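Local coordinates for cell division protein FtsI/penicillin binding protein 2 (Legionella pneumophila subsp. pneumophila ATCC 43290, PDB 4ZTK) that probably cross-links peptidoglycan strands at the division septum through a D,D-transpeptidase domain of the penicillin-binding type, at residues V150-L155 / F160-W165; G79-P84 / K194-L199; E29-T34 / A307-S312; A261-Y266 / P301-V306; I57-S62 / S70-I75. All coordinates share one frame; numbering follows the deposited sequence.

Contact 1 (V150-L155 / F160-W165); sequences VIRKKL and FDMNSW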
# COMPACT_ATOMS: atom_id res chain seq x y z
N VAL A 150 -13.99 -15.54 -6.52
CA VAL A 150 -12.79 -15.03 -7.19
C VAL A 150 -12.03 -14.05 -6.29
O VAL A 150 -10.82 -14.18 -6.11
CB VAL A 150 -13.13 -14.35 -8.53
CG1 VAL A 150 -11.91 -13.64 -9.10
CG2 VAL A 150 -13.68 -15.37 -9.52
N ILE A 151 -12.76 -13.09 -5.74
CA ILE A 151 -12.13 -12.04 -4.94
C ILE A 151 -11.59 -12.55 -3.60
O ILE A 151 -10.45 -12.26 -3.23
CB ILE A 151 -13.09 -10.85 -4.70
CG1 ILE A 151 -13.39 -10.14 -6.02
CG2 ILE A 151 -12.50 -9.87 -3.69
CD1 ILE A 151 -12.17 -9.47 -6.66
N ARG A 152 -12.39 -13.32 -2.87
CA ARG A 152 -11.95 -13.83 -1.57
C ARG A 152 -10.74 -14.76 -1.70
O ARG A 152 -9.79 -14.65 -0.94
CB ARG A 152 -13.08 -14.54 -0.84
CG ARG A 152 -14.12 -13.61 -0.24
CD ARG A 152 -14.97 -14.36 0.79
NE ARG A 152 -14.16 -14.82 1.91
CZ ARG A 152 -14.60 -15.63 2.86
NH1 ARG A 152 -15.84 -16.09 2.82
NH2 ARG A 152 -13.79 -16.00 3.85
N LYS A 153 -10.79 -15.68 -2.66
CA LYS A 153 -9.71 -16.63 -2.86
C LYS A 153 -8.41 -15.95 -3.29
O LYS A 153 -7.35 -16.20 -2.72
CB LYS A 153 -10.10 -17.69 -3.90
CG LYS A 153 -8.94 -18.54 -4.38
CD LYS A 153 -9.42 -19.69 -5.26
CE LYS A 153 -8.25 -20.46 -5.85
NZ LYS A 153 -7.37 -19.58 -6.68
N LYS A 154 -8.49 -15.10 -4.30
CA LYS A 154 -7.29 -14.47 -4.84
C LYS A 154 -6.67 -13.49 -3.85
O LYS A 154 -5.44 -13.44 -3.72
CB LYS A 154 -7.56 -13.81 -6.19
CG LYS A 154 -6.30 -13.29 -6.89
CD LYS A 154 -5.28 -14.40 -7.12
CE LYS A 154 -5.83 -15.48 -8.03
NZ LYS A 154 -4.90 -16.64 -8.12
N LEU A 155 -7.49 -12.73 -3.13
CA LEU A 155 -6.95 -11.80 -2.14
C LEU A 155 -6.34 -12.54 -0.95
O LEU A 155 -5.36 -12.09 -0.36
CB LEU A 155 -7.99 -10.78 -1.68
CG LEU A 155 -7.88 -9.43 -2.39
CD1 LEU A 155 -8.10 -9.57 -3.89
CD2 LEU A 155 -8.85 -8.41 -1.79
N PHE A 160 -4.04 -11.44 2.22
CA PHE A 160 -5.08 -10.67 2.90
C PHE A 160 -6.04 -11.56 3.69
O PHE A 160 -6.44 -12.63 3.24
CB PHE A 160 -5.86 -9.80 1.91
CG PHE A 160 -5.06 -8.69 1.32
CD1 PHE A 160 -4.88 -7.51 2.01
CD2 PHE A 160 -4.47 -8.83 0.07
CE1 PHE A 160 -4.13 -6.47 1.47
CE2 PHE A 160 -3.72 -7.80 -0.48
CZ PHE A 160 -3.54 -6.62 0.22
N ASP A 161 -6.41 -11.09 4.88
CA ASP A 161 -7.42 -11.75 5.70
C ASP A 161 -8.81 -11.45 5.14
O ASP A 161 -9.33 -10.35 5.30
CB ASP A 161 -7.31 -11.23 7.13
CG ASP A 161 -8.33 -11.85 8.08
OD1 ASP A 161 -9.24 -12.60 7.64
OD2 ASP A 161 -8.22 -11.58 9.29
N MSE A 162 -9.41 -12.44 4.49
CA MSE A 162 -10.76 -12.28 3.96
C MSE A 162 -11.74 -13.10 4.81
O MSE A 162 -12.79 -13.53 4.32
CB MSE A 162 -10.81 -12.73 2.50
CG MSE A 162 -9.75 -12.06 1.64
SE MSE A 162 -9.96 -10.12 1.56
CE MSE A 162 -11.52 -10.06 0.38
N ASN A 163 -11.38 -13.30 6.07
CA ASN A 163 -12.20 -14.12 6.97
C ASN A 163 -12.68 -13.40 8.22
O ASN A 163 -13.85 -13.49 8.57
CB ASN A 163 -11.45 -15.40 7.35
CG ASN A 163 -11.56 -16.47 6.28
OD1 ASN A 163 -10.83 -16.45 5.28
ND2 ASN A 163 -12.46 -17.43 6.48
N SER A 164 -11.78 -12.70 8.90
CA SER A 164 -12.11 -12.03 10.16
C SER A 164 -13.32 -11.12 10.03
O SER A 164 -14.37 -11.38 10.61
CB SER A 164 -10.93 -11.21 10.67
OG SER A 164 -9.82 -12.04 10.94
N TRP A 165 -13.15 -10.05 9.27
CA TRP A 165 -14.21 -9.07 9.07
C TRP A 165 -15.11 -9.47 7.90
O TRP A 165 -15.09 -8.83 6.85
CB TRP A 165 -13.60 -7.67 8.84
CG TRP A 165 -12.74 -7.16 9.98
CD1 TRP A 165 -12.62 -7.71 11.23
CD2 TRP A 165 -11.87 -6.01 9.97
NE1 TRP A 165 -11.75 -6.97 12.00
CE2 TRP A 165 -11.28 -5.92 11.25
CE3 TRP A 165 -11.55 -5.05 9.01
CZ2 TRP A 165 -10.38 -4.91 11.59
CZ3 TRP A 165 -10.65 -4.04 9.35
CH2 TRP A 165 -10.08 -3.98 10.63
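Met-162, a selenomethionine, packs against Leu-155 and the flank of helix 148-157, and apolar contact carries one part of the meeting. Its chain bends at chi2 (-63°) and again at chi3, which folds SE and the methyl back onto Leu-155. SE rests 3.8 Å from Leu-155 CB, and CE comes equally near Leu-155 CD2, while CE only grazes Ile-151 CG2. A long, unbranched, flexible side chain suits such a place because it can curl to fit the leucine branch. Leu-155 and Phe-160 also touch Ile-82.

At the buried end, Phe-160 N donates to Leu-155 O (3.0 Å, N-H...O 154°), closing the turn as the chain leaves the helix; the same carbonyl oxygen lies at the edge of the phenyl ring. Farther out, the guanidinium of Arg-152 brings NH2 to 2.7 Å from Met-162 O, approaching obliquely, and its edge faces the amide of Asn-163, the two planes 68° apart. Trp-166 adds a cation-pi partner to the arginine. Within the loop, Asp-161 OD1 accepts from Asn-163 N, an Asx turn that extends to an Asx motif with Ser-164 N.

Apolar packing inside and polar groups outside thus let an irregular loop lie closely against the helix it has just left.

Contact 2 (G79-P84 / K194-L199); sequences GSTIKP and KSYAIL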
# COMPACT_ATOMS: atom_id res chain seq x y z
N GLY A 79 -7.45 0.56 3.00
CA GLY A 79 -8.12 1.50 2.12
C GLY A 79 -7.83 1.19 0.67
O GLY A 79 -7.75 0.02 0.29
N SER A 80 -7.64 2.23 -0.13
CA SER A 80 -7.46 2.06 -1.57
C SER A 80 -6.15 1.36 -2.00
O SER A 80 -5.99 1.05 -3.19
CB SER A 80 -7.61 3.40 -2.30
OG SER A 80 -8.91 3.93 -2.11
N THR A 81 -5.24 1.09 -1.07
CA THR A 81 -4.06 0.29 -1.42
C THR A 81 -4.44 -1.17 -1.72
O THR A 81 -3.62 -1.93 -2.22
CB THR A 81 -2.94 0.35 -0.35
OG1 THR A 81 -3.40 -0.22 0.88
CG2 THR A 81 -2.48 1.79 -0.12
N ILE A 82 -5.69 -1.54 -1.44
CA ILE A 82 -6.21 -2.86 -1.82
C ILE A 82 -6.53 -2.93 -3.32
O ILE A 82 -6.53 -4.01 -3.90
CB ILE A 82 -7.48 -3.25 -1.03
CG1 ILE A 82 -7.77 -4.75 -1.15
CG2 ILE A 82 -8.71 -2.49 -1.54
CD1 ILE A 82 -6.69 -5.61 -0.61
N LYS A 83 -6.80 -1.78 -3.92
CA LYS A 83 -7.32 -1.72 -5.29
C LYS A 83 -6.51 -2.48 -6.35
O LYS A 83 -7.10 -3.15 -7.20
CB LYS A 83 -7.57 -0.26 -5.73
CG LYS A 83 -8.82 0.37 -5.12
CD LYS A 83 -8.97 1.84 -5.51
CE LYS A 83 -10.38 2.37 -5.23
NZ LYS A 83 -10.75 2.30 -3.79
N PRO A 84 -5.16 -2.38 -6.32
CA PRO A 84 -4.38 -3.16 -7.29
C PRO A 84 -4.65 -4.66 -7.23
O PRO A 84 -4.60 -5.33 -8.27
CB PRO A 84 -2.93 -2.88 -6.87
CG PRO A 84 -2.98 -1.53 -6.28
CD PRO A 84 -4.30 -1.46 -5.55
N LYS A 194 4.12 -7.08 2.55
CA LYS A 194 4.41 -8.40 2.00
C LYS A 194 3.51 -8.70 0.81
O LYS A 194 3.93 -9.34 -0.16
CB LYS A 194 4.29 -9.49 3.08
CG LYS A 194 5.49 -9.55 4.02
CD LYS A 194 5.31 -10.61 5.10
CE LYS A 194 6.52 -10.68 6.02
NZ LYS A 194 7.72 -11.28 5.37
N SER A 195 2.27 -8.22 0.86
CA SER A 195 1.36 -8.35 -0.26
C SER A 195 1.88 -7.57 -1.47
O SER A 195 1.86 -8.07 -2.60
CB SER A 195 -0.05 -7.87 0.12
OG SER A 195 -0.58 -8.70 1.14
N TYR A 196 2.37 -6.36 -1.23
CA TYR A 196 2.97 -5.59 -2.32
C TYR A 196 4.27 -6.23 -2.82
O TYR A 196 4.61 -6.12 -4.00
CB TYR A 196 3.17 -4.12 -1.92
CG TYR A 196 1.95 -3.29 -2.24
CD1 TYR A 196 0.90 -3.19 -1.35
CD2 TYR A 196 1.84 -2.65 -3.47
CE1 TYR A 196 -0.23 -2.45 -1.66
CE2 TYR A 196 0.72 -1.91 -3.79
CZ TYR A 196 -0.32 -1.82 -2.88
OH TYR A 196 -1.44 -1.09 -3.19
N ALA A 197 4.97 -6.92 -1.93
CA ALA A 197 6.19 -7.61 -2.32
C ALA A 197 5.89 -8.68 -3.38
O ALA A 197 6.72 -8.96 -4.24
CB ALA A 197 6.88 -8.22 -1.11
N ILE A 198 4.70 -9.27 -3.31
CA ILE A 198 4.30 -10.27 -4.29
C ILE A 198 4.23 -9.65 -5.69
O ILE A 198 4.72 -10.23 -6.66
CB ILE A 198 2.96 -10.93 -3.91
CG1 ILE A 198 3.12 -11.72 -2.61
CG2 ILE A 198 2.48 -11.84 -5.04
CD1 ILE A 198 1.86 -12.42 -2.15
N LEU A 199 3.63 -8.47 -5.78
CA LEU A 199 3.55 -7.76 -7.05
C LEU A 199 4.94 -7.38 -7.56
O LEU A 199 5.21 -7.46 -8.75
CB LEU A 199 2.69 -6.50 -6.92
CG LEU A 199 1.24 -6.70 -6.46
CD1 LEU A 199 0.57 -5.34 -6.27
CD2 LEU A 199 0.47 -7.56 -7.45
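Tyr-196 reaches out from helix 189-200 with its ring directed hydroxyl-first at the backbone of the 3-10 turn 80-82. Its OH donates to Thr-81 O at 2.5 Å, a short bond, and meets the oxygen in the carbonyl plane on a lone pair, with a C=O...O angle of 122°. That carbonyl in turn lies at the edge of the phenol, near the ring plane. A tyrosine fits here because its rigid ring spans the gap between the segments and still delivers a donor at the far end.

Around this bond the apolar surfaces close in. Thr-81 CB stands 3.5 Å from Tyr-196 OH, while the threonine hydroxyl turns to Pro-78 O. Pro-84 crosses the tyrosine at about a right angle, its CG 3.5 Å from Tyr-196 OH; the compact pyrrolidine ring suits the first turn of a helix and leaves a smooth surface there. Leu-199, about one helical turn after Tyr-196, brings CD1 to 4.3 Å from Pro-84 CB. Phe-85 packs edge-to-face against the tyrosine ring.

On the same turn Lys-83 NZ donates to Ser-80 OG (3.0 Å) and also bonds Asn-136 OD1, with Lys-248 of strand 246-253 close by. Tyr-196 thus bonds the backbone of the probable active-site turn, whose Ser-80 and Lys-83 match the SxxK motif of penicillin-binding transpeptidases, in which the serine is the nucleophile.

Contact 3 (E29-T34 / A307-S312); sequences EKQITT and AMDALS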
# COMPACT_ATOMS: atom_id res chain seq x y z
N GLU A 29 14.69 6.02 9.40
CA GLU A 29 14.68 6.69 10.70
C GLU A 29 14.72 8.21 10.56
O GLU A 29 13.96 8.89 11.23
CB GLU A 29 15.83 6.19 11.58
CG GLU A 29 15.52 4.90 12.30
CD GLU A 29 16.74 4.31 13.00
OE1 GLU A 29 17.87 4.74 12.68
OE2 GLU A 29 16.57 3.42 13.86
N LYS A 30 15.59 8.73 9.70
CA LYS A 30 15.66 10.17 9.45
C LYS A 30 14.39 10.69 8.78
O LYS A 30 13.90 11.77 9.10
CB LYS A 30 16.85 10.52 8.56
CG LYS A 30 18.19 10.15 9.14
CD LYS A 30 19.33 10.62 8.25
CE LYS A 30 19.31 9.92 6.90
NZ LYS A 30 20.46 10.34 6.05
N GLN A 31 13.87 9.92 7.83
CA GLN A 31 12.75 10.39 7.01
C GLN A 31 11.41 10.41 7.74
O GLN A 31 10.67 11.39 7.63
CB GLN A 31 12.64 9.57 5.72
CG GLN A 31 13.82 9.71 4.77
CD GLN A 31 13.92 11.10 4.15
OE1 GLN A 31 13.02 11.92 4.28
NE2 GLN A 31 15.03 11.36 3.46
N ILE A 32 11.09 9.35 8.47
CA ILE A 32 9.78 9.28 9.13
C ILE A 32 9.68 10.25 10.30
O ILE A 32 8.64 10.85 10.56
CB ILE A 32 9.39 7.85 9.58
CG1 ILE A 32 7.90 7.78 9.92
CG2 ILE A 32 10.23 7.38 10.78
CD1 ILE A 32 6.99 8.17 8.76
N THR A 33 10.79 10.42 11.01
CA THR A 33 10.81 11.29 12.17
C THR A 33 10.63 12.74 11.70
O THR A 33 9.92 13.53 12.34
CB THR A 33 12.11 11.08 12.97
OG1 THR A 33 12.03 11.75 14.24
CG2 THR A 33 13.28 11.61 12.19
N THR A 34 11.23 13.07 10.56
CA THR A 34 11.14 14.40 9.98
C THR A 34 9.73 14.64 9.46
O THR A 34 9.15 15.71 9.66
CB THR A 34 12.14 14.56 8.82
OG1 THR A 34 13.47 14.36 9.30
CG2 THR A 34 12.01 15.94 8.18
N ALA A 307 13.12 6.50 -1.29
CA ALA A 307 13.51 5.84 -2.54
C ALA A 307 14.76 6.46 -3.16
O ALA A 307 15.65 5.75 -3.62
CB ALA A 307 12.36 5.87 -3.53
N MSE A 308 14.82 7.79 -3.18
CA MSE A 308 16.00 8.46 -3.73
C MSE A 308 17.24 8.20 -2.89
O MSE A 308 18.33 8.02 -3.42
CB MSE A 308 15.75 9.95 -3.93
CG MSE A 308 14.90 10.24 -5.16
SE MSE A 308 14.38 12.10 -5.34
CE MSE A 308 16.16 12.89 -5.50
N ASP A 309 17.07 8.18 -1.57
CA ASP A 309 18.16 7.84 -0.65
C ASP A 309 18.64 6.41 -0.86
O ASP A 309 19.84 6.15 -0.90
CB ASP A 309 17.72 8.02 0.80
CG ASP A 309 17.81 9.45 1.27
OD1 ASP A 309 17.92 10.35 0.42
OD2 ASP A 309 17.76 9.67 2.50
N ALA A 310 17.69 5.48 -0.98
CA ALA A 310 18.01 4.06 -1.10
C ALA A 310 18.76 3.77 -2.39
O ALA A 310 19.71 2.99 -2.40
CB ALA A 310 16.75 3.22 -1.02
N LEU A 311 18.34 4.41 -3.47
CA LEU A 311 19.01 4.26 -4.76
C LEU A 311 20.27 5.14 -4.82
O LEU A 311 20.81 5.38 -5.89
CB LEU A 311 18.04 4.62 -5.90
CG LEU A 311 16.71 3.86 -5.93
CD1 LEU A 311 15.78 4.43 -6.98
CD2 LEU A 311 16.92 2.38 -6.15
N SER A 312 20.71 5.60 -3.64
CA SER A 312 21.85 6.50 -3.49
C SER A 312 21.67 7.85 -4.18
O SER A 312 21.62 7.93 -5.41
CB SER A 312 23.16 5.83 -3.93
OG SER A 312 23.53 4.80 -3.02
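Asp-309 meets Gln-31 across the gap between two helices, and this single polar pair carries the contact. Upstream of it in 307-312, Ala-307 and the selenomethionine Met-308 turn elsewhere, both packing on Ile-240; a small alanine suits the close-packed side of the helix.

At Asp-309 the side chain points toward helix 22-38. Gln-31 NE2 donates to its OD2 in a weak hydrogen bond, long at 3.4 Å though fairly straight (N-H...O 155°). The two side chains approach from opposite directions, with the amide and carboxylate planes 63° apart. Gln-31 is bent at chi2 (-68°), which curls the amide over toward the aspartate; its length lets it cover a separation of 9.7 Å between the CA atoms of Gln-31 and Asp-309. Lys-30 NZ lies 4.5 Å from Asp-309 OD2, too far for a salt bridge, yet its charge probably helps to steady the carboxylate electrostatically. Polar and charged ends suit this partly exposed surface, where water can compete for the same groups.

After Asp-309, Ala-310 and Leu-311 turn to Tyr-274, and Leu-311 is where the chain leaves helical geometry. Ser-312, the last modelled residue, is poorly ordered.

Both helices lie on one side of the five-stranded sheet: Ile-32 packs on Ile-280 of strand 274-281 and on Ala-60 of strand 56-63, while Gln-31 touches Asn-305 and Val-306 one turn back along helix 295-310.

Contact 4 (A261-Y266 / P301-V306); sequences ALFAGY and PVFRNV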
# COMPACT_ATOMS: atom_id res chain seq x y z
N ALA A 261 -2.87 8.36 6.13
CA ALA A 261 -2.42 8.63 4.77
C ALA A 261 -1.37 7.60 4.37
O ALA A 261 -0.34 7.47 5.03
CB ALA A 261 -1.86 10.04 4.68
N LEU A 262 -1.65 6.86 3.30
CA LEU A 262 -0.84 5.70 2.95
C LEU A 262 -0.26 5.80 1.55
O LEU A 262 -0.88 6.36 0.65
CB LEU A 262 -1.68 4.42 3.01
CG LEU A 262 -2.41 4.03 4.29
CD1 LEU A 262 -3.73 4.76 4.42
CD2 LEU A 262 -2.62 2.52 4.33
N PHE A 263 0.93 5.23 1.37
CA PHE A 263 1.47 5.01 0.04
C PHE A 263 2.31 3.75 0.02
O PHE A 263 3.23 3.60 0.81
CB PHE A 263 2.28 6.20 -0.47
CG PHE A 263 2.60 6.13 -1.94
CD1 PHE A 263 1.64 6.42 -2.89
CD2 PHE A 263 3.87 5.76 -2.37
CE1 PHE A 263 1.93 6.35 -4.25
CE2 PHE A 263 4.17 5.70 -3.73
CZ PHE A 263 3.20 5.99 -4.67
N ALA A 264 1.96 2.84 -0.88
CA ALA A 264 2.64 1.56 -0.99
C ALA A 264 3.16 1.41 -2.40
O ALA A 264 2.45 1.71 -3.35
CB ALA A 264 1.69 0.43 -0.65
N GLY A 265 4.39 0.93 -2.54
CA GLY A 265 4.95 0.77 -3.87
C GLY A 265 6.29 0.06 -3.90
O GLY A 265 6.74 -0.50 -2.90
N TYR A 266 6.93 0.09 -5.06
CA TYR A 266 8.21 -0.57 -5.23
C TYR A 266 9.01 0.09 -6.35
O TYR A 266 8.44 0.74 -7.23
CB TYR A 266 8.03 -2.07 -5.46
CG TYR A 266 7.10 -2.41 -6.61
CD1 TYR A 266 7.57 -2.45 -7.91
CD2 TYR A 266 5.76 -2.71 -6.38
CE1 TYR A 266 6.73 -2.77 -8.97
CE2 TYR A 266 4.92 -3.04 -7.43
CZ TYR A 266 5.41 -3.06 -8.72
OH TYR A 266 4.57 -3.38 -9.77
N PRO A 301 5.23 11.79 -1.13
CA PRO A 301 6.53 12.47 -1.18
C PRO A 301 7.55 11.86 -0.21
O PRO A 301 8.74 11.92 -0.48
CB PRO A 301 6.20 13.92 -0.80
CG PRO A 301 4.87 13.87 -0.14
CD PRO A 301 4.14 12.72 -0.77
N VAL A 302 7.07 11.29 0.90
CA VAL A 302 7.96 10.63 1.84
C VAL A 302 8.57 9.38 1.20
O VAL A 302 9.78 9.15 1.31
CB VAL A 302 7.24 10.26 3.16
CG1 VAL A 302 8.15 9.45 4.06
CG2 VAL A 302 6.76 11.53 3.87
N PHE A 303 7.73 8.59 0.54
CA PHE A 303 8.17 7.45 -0.26
C PHE A 303 9.28 7.87 -1.22
O PHE A 303 10.31 7.20 -1.32
CB PHE A 303 6.97 6.91 -1.06
CG PHE A 303 7.29 5.76 -1.99
CD1 PHE A 303 7.88 5.98 -3.23
CD2 PHE A 303 6.93 4.46 -1.65
CE1 PHE A 303 8.15 4.93 -4.09
CE2 PHE A 303 7.18 3.41 -2.52
CZ PHE A 303 7.80 3.64 -3.74
N ARG A 304 9.06 8.98 -1.93
CA ARG A 304 10.03 9.50 -2.89
C ARG A 304 11.40 9.77 -2.27
O ARG A 304 12.43 9.38 -2.82
CB ARG A 304 9.50 10.77 -3.54
CG ARG A 304 10.46 11.40 -4.55
CD ARG A 304 10.02 12.80 -4.94
NE ARG A 304 10.84 13.35 -6.02
CZ ARG A 304 11.05 14.65 -6.21
NH1 ARG A 304 10.51 15.55 -5.40
NH2 ARG A 304 11.81 15.06 -7.23
N ASN A 305 11.40 10.43 -1.12
CA ASN A 305 12.66 10.78 -0.46
C ASN A 305 13.44 9.55 -0.01
O ASN A 305 14.65 9.50 -0.15
CB ASN A 305 12.43 11.73 0.72
CG ASN A 305 11.88 13.08 0.28
OD1 ASN A 305 12.11 13.52 -0.85
ND2 ASN A 305 11.15 13.75 1.17
N VAL A 306 12.73 8.57 0.54
CA VAL A 306 13.38 7.33 0.96
C VAL A 306 13.94 6.59 -0.25
O VAL A 306 15.08 6.13 -0.24
CB VAL A 306 12.42 6.41 1.74
CG1 VAL A 306 13.05 5.05 1.98
CG2 VAL A 306 12.02 7.06 3.05
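With CG anti to the backbone N in both Phe-263 (chi1 -168°) and Phe-303 (chi1 178°), the strand residue and the helix residue send their rings into the same space between sheet and helix. There they form a T-shaped pair: the edge of Phe-263 is directed at the face of Phe-303, and the centroids are 4.8 Å apart with the planes at 82°. Phe-263 CE2 sits over the centre of the other ring, while CD2 lies 3.4 Å from Phe-303 CG, so the fit is tight.

Farther along the strand, Phe-303 pushes its outer carbons against the backbone. Its CE2 comes 3.7 Å from Gly-265 CA, and its CZ stands 3.9 Å from Tyr-266 N, which lies near the ring plane. Glycine suits this position because the Phe-303 ring occupies the space beside its CA. Tyr-266 turns its own side chain to the other side, where its OH bonds Asn-223.

Helix 301-306 runs at 39° to strand 261-266, and Leu-276 of the adjoining strand and Val-245 also pack on Phe-303. No hydrogen bond links the two segments; cohesion comes from dispersion and from the electrostatics of C-H edge against pi face, as befits a buried interface whose side-chain contacts are apolar.

Contact 5 (I57-S62 / S70-I75); sequences IAFAES and SWKSRI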
# COMPACT_ATOMS: atom_id res chain seq x y z
N ILE A 57 13.39 -5.31 5.74
CA ILE A 57 14.80 -4.96 5.88
C ILE A 57 14.99 -3.60 6.55
O ILE A 57 16.11 -3.20 6.85
CB ILE A 57 15.54 -4.98 4.53
CG1 ILE A 57 14.96 -3.93 3.58
CG2 ILE A 57 15.48 -6.37 3.92
CD1 ILE A 57 15.64 -3.91 2.24
N ALA A 58 13.89 -2.90 6.77
CA ALA A 58 13.91 -1.68 7.57
C ALA A 58 12.51 -1.35 8.06
O ALA A 58 11.51 -1.59 7.36
CB ALA A 58 14.49 -0.52 6.78
N PHE A 59 12.43 -0.79 9.26
CA PHE A 59 11.17 -0.46 9.90
C PHE A 59 11.43 0.63 10.92
O PHE A 59 12.21 0.44 11.84
CB PHE A 59 10.61 -1.71 10.60
CG PHE A 59 9.21 -1.54 11.12
CD1 PHE A 59 8.96 -0.82 12.28
CD2 PHE A 59 8.14 -2.13 10.46
CE1 PHE A 59 7.67 -0.67 12.75
CE2 PHE A 59 6.85 -1.99 10.94
CZ PHE A 59 6.61 -1.26 12.09
N ALA A 60 10.79 1.78 10.75
CA ALA A 60 10.91 2.85 11.74
C ALA A 60 9.60 3.58 11.94
O ALA A 60 8.83 3.77 10.99
CB ALA A 60 12.01 3.83 11.35
N GLU A 61 9.34 3.99 13.17
CA GLU A 61 8.15 4.77 13.48
C GLU A 61 8.49 5.93 14.41
O GLU A 61 9.48 5.90 15.14
CB GLU A 61 7.06 3.89 14.09
CG GLU A 61 7.43 3.26 15.43
CD GLU A 61 6.39 2.27 15.93
OE1 GLU A 61 6.77 1.27 16.57
OE2 GLU A 61 5.18 2.50 15.69
N SER A 62 7.65 6.96 14.38
CA SER A 62 7.80 8.12 15.24
C SER A 62 6.42 8.56 15.70
O SER A 62 5.49 8.64 14.89
CB SER A 62 8.49 9.26 14.49
OG SER A 62 8.72 10.37 15.34
N SER A 70 2.45 0.38 19.09
CA SER A 70 3.45 0.40 18.04
C SER A 70 2.86 -0.08 16.71
O SER A 70 2.01 -0.97 16.68
CB SER A 70 4.64 -0.48 18.42
OG SER A 70 5.49 -0.65 17.30
N TRP A 71 3.33 0.50 15.61
CA TRP A 71 2.96 0.04 14.28
C TRP A 71 3.53 -1.34 13.98
O TRP A 71 3.24 -1.92 12.94
CB TRP A 71 3.41 1.04 13.21
CG TRP A 71 2.59 2.28 13.18
CD1 TRP A 71 2.91 3.49 13.72
CD2 TRP A 71 1.31 2.44 12.57
NE1 TRP A 71 1.90 4.39 13.49
CE2 TRP A 71 0.91 3.77 12.78
CE3 TRP A 71 0.46 1.58 11.86
CZ2 TRP A 71 -0.30 4.27 12.31
CZ3 TRP A 71 -0.75 2.07 11.40
CH2 TRP A 71 -1.12 3.40 11.62
N LYS A 72 4.36 -1.86 14.88
CA LYS A 72 4.87 -3.22 14.73
C LYS A 72 3.73 -4.22 14.85
O LYS A 72 3.79 -5.30 14.27
CB LYS A 72 5.93 -3.53 15.79
CG LYS A 72 7.24 -2.75 15.66
CD LYS A 72 8.39 -3.51 16.32
CE LYS A 72 9.66 -2.69 16.40
NZ LYS A 72 9.66 -1.76 17.57
N SER A 73 2.68 -3.85 15.59
CA SER A 73 1.56 -4.75 15.81
C SER A 73 0.18 -4.17 15.44
O SER A 73 -0.80 -4.90 15.34
CB SER A 73 1.54 -5.24 17.26
OG SER A 73 1.52 -4.15 18.16
N ARG A 74 0.12 -2.85 15.24
CA ARG A 74 -1.15 -2.16 15.03
C ARG A 74 -1.96 -2.66 13.82
O ARG A 74 -1.42 -2.84 12.73
CB ARG A 74 -0.92 -0.65 14.93
CG ARG A 74 -2.18 0.19 14.74
CD ARG A 74 -1.88 1.65 15.06
NE ARG A 74 -2.97 2.54 14.69
CZ ARG A 74 -2.97 3.85 14.89
NH1 ARG A 74 -1.92 4.43 15.46
NH2 ARG A 74 -4.00 4.59 14.52
N ILE A 75 -3.25 -2.87 14.03
CA ILE A 75 -4.14 -3.36 12.98
C ILE A 75 -4.93 -2.21 12.37
O ILE A 75 -5.54 -1.42 13.07
CB ILE A 75 -5.14 -4.40 13.53
CG1 ILE A 75 -4.40 -5.62 14.08
CG2 ILE A 75 -6.14 -4.82 12.44
CD1 ILE A 75 -5.32 -6.70 14.63
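The edge of the Phe-59 ring carries Trp-71 O, which lies near the ring plane 3.5 Å from CZ, while Lys-72 CG approaches obliquely to 3.6 Å from CE1. One face of the Trp-71 indole takes Arg-74 CD, and in return Trp-71 CZ2 lies over a face of the Arg-74 guanidinium, which is also salt-bridged to Glu-281. At the indole edge, near its plane, Glu-61 OE2 comes 3.2 Å from Trp-71 CD1; the carboxylate and ring planes are 51° apart. Trp-71 NE1 bonds Ser-43 OG.

Strand 56-63 is an outermost strand of the five-stranded sheet of this beta-lactamase-clan domain. The loop holding 70-75, on the way to helix 83-92, folds back over it, and Phe-59 and Glu-61 point to it on the same side.

In Glu-61, CG stands between the backbone N and the carbonyl carbon (chi1 63°) and the chain beyond is extended, which carries both oxygens to the loop. OE2 accepts from Trp-71 N at 2.7 Å, nearly straight at 172° and on the syn side. Ser-70 OG donates to OE1, though the modelled 2.4 Å is very short and the exact length doubtful. A carboxylate suits the place because it can serve two neighbouring donors at once. Ser-70 OG in turn accepts from Lys-72 N, an ST turn that curls the loop, and the lysine's aliphatic stem packs on Phe-59 while its NZ remains 4.3 Å from Glu-61 OE1.

In the fold
Along the chain contact 5 closes first, then contact 2 opens with contact 1 nested inside its loop, and contact 4 follows; contact 3 joins the two ends and encloses the rest. Contacts 4 and 5 both reach the five-stranded sheet, their centres 15 Å apart. Contacts 3 and 4 share helix 295-310 and touch through Gln-31, and contact 3 also meets strand 56-63 of contact 5. On the other side of the sheet, contact 2 touches contact 4 through Tyr-196 and Ala-264, and contact 1 through Ile-82. Contacts 1 and 3 lie farthest apart, about 33 Å between centres. The probable active-site turn thus lies between sheet and helical region.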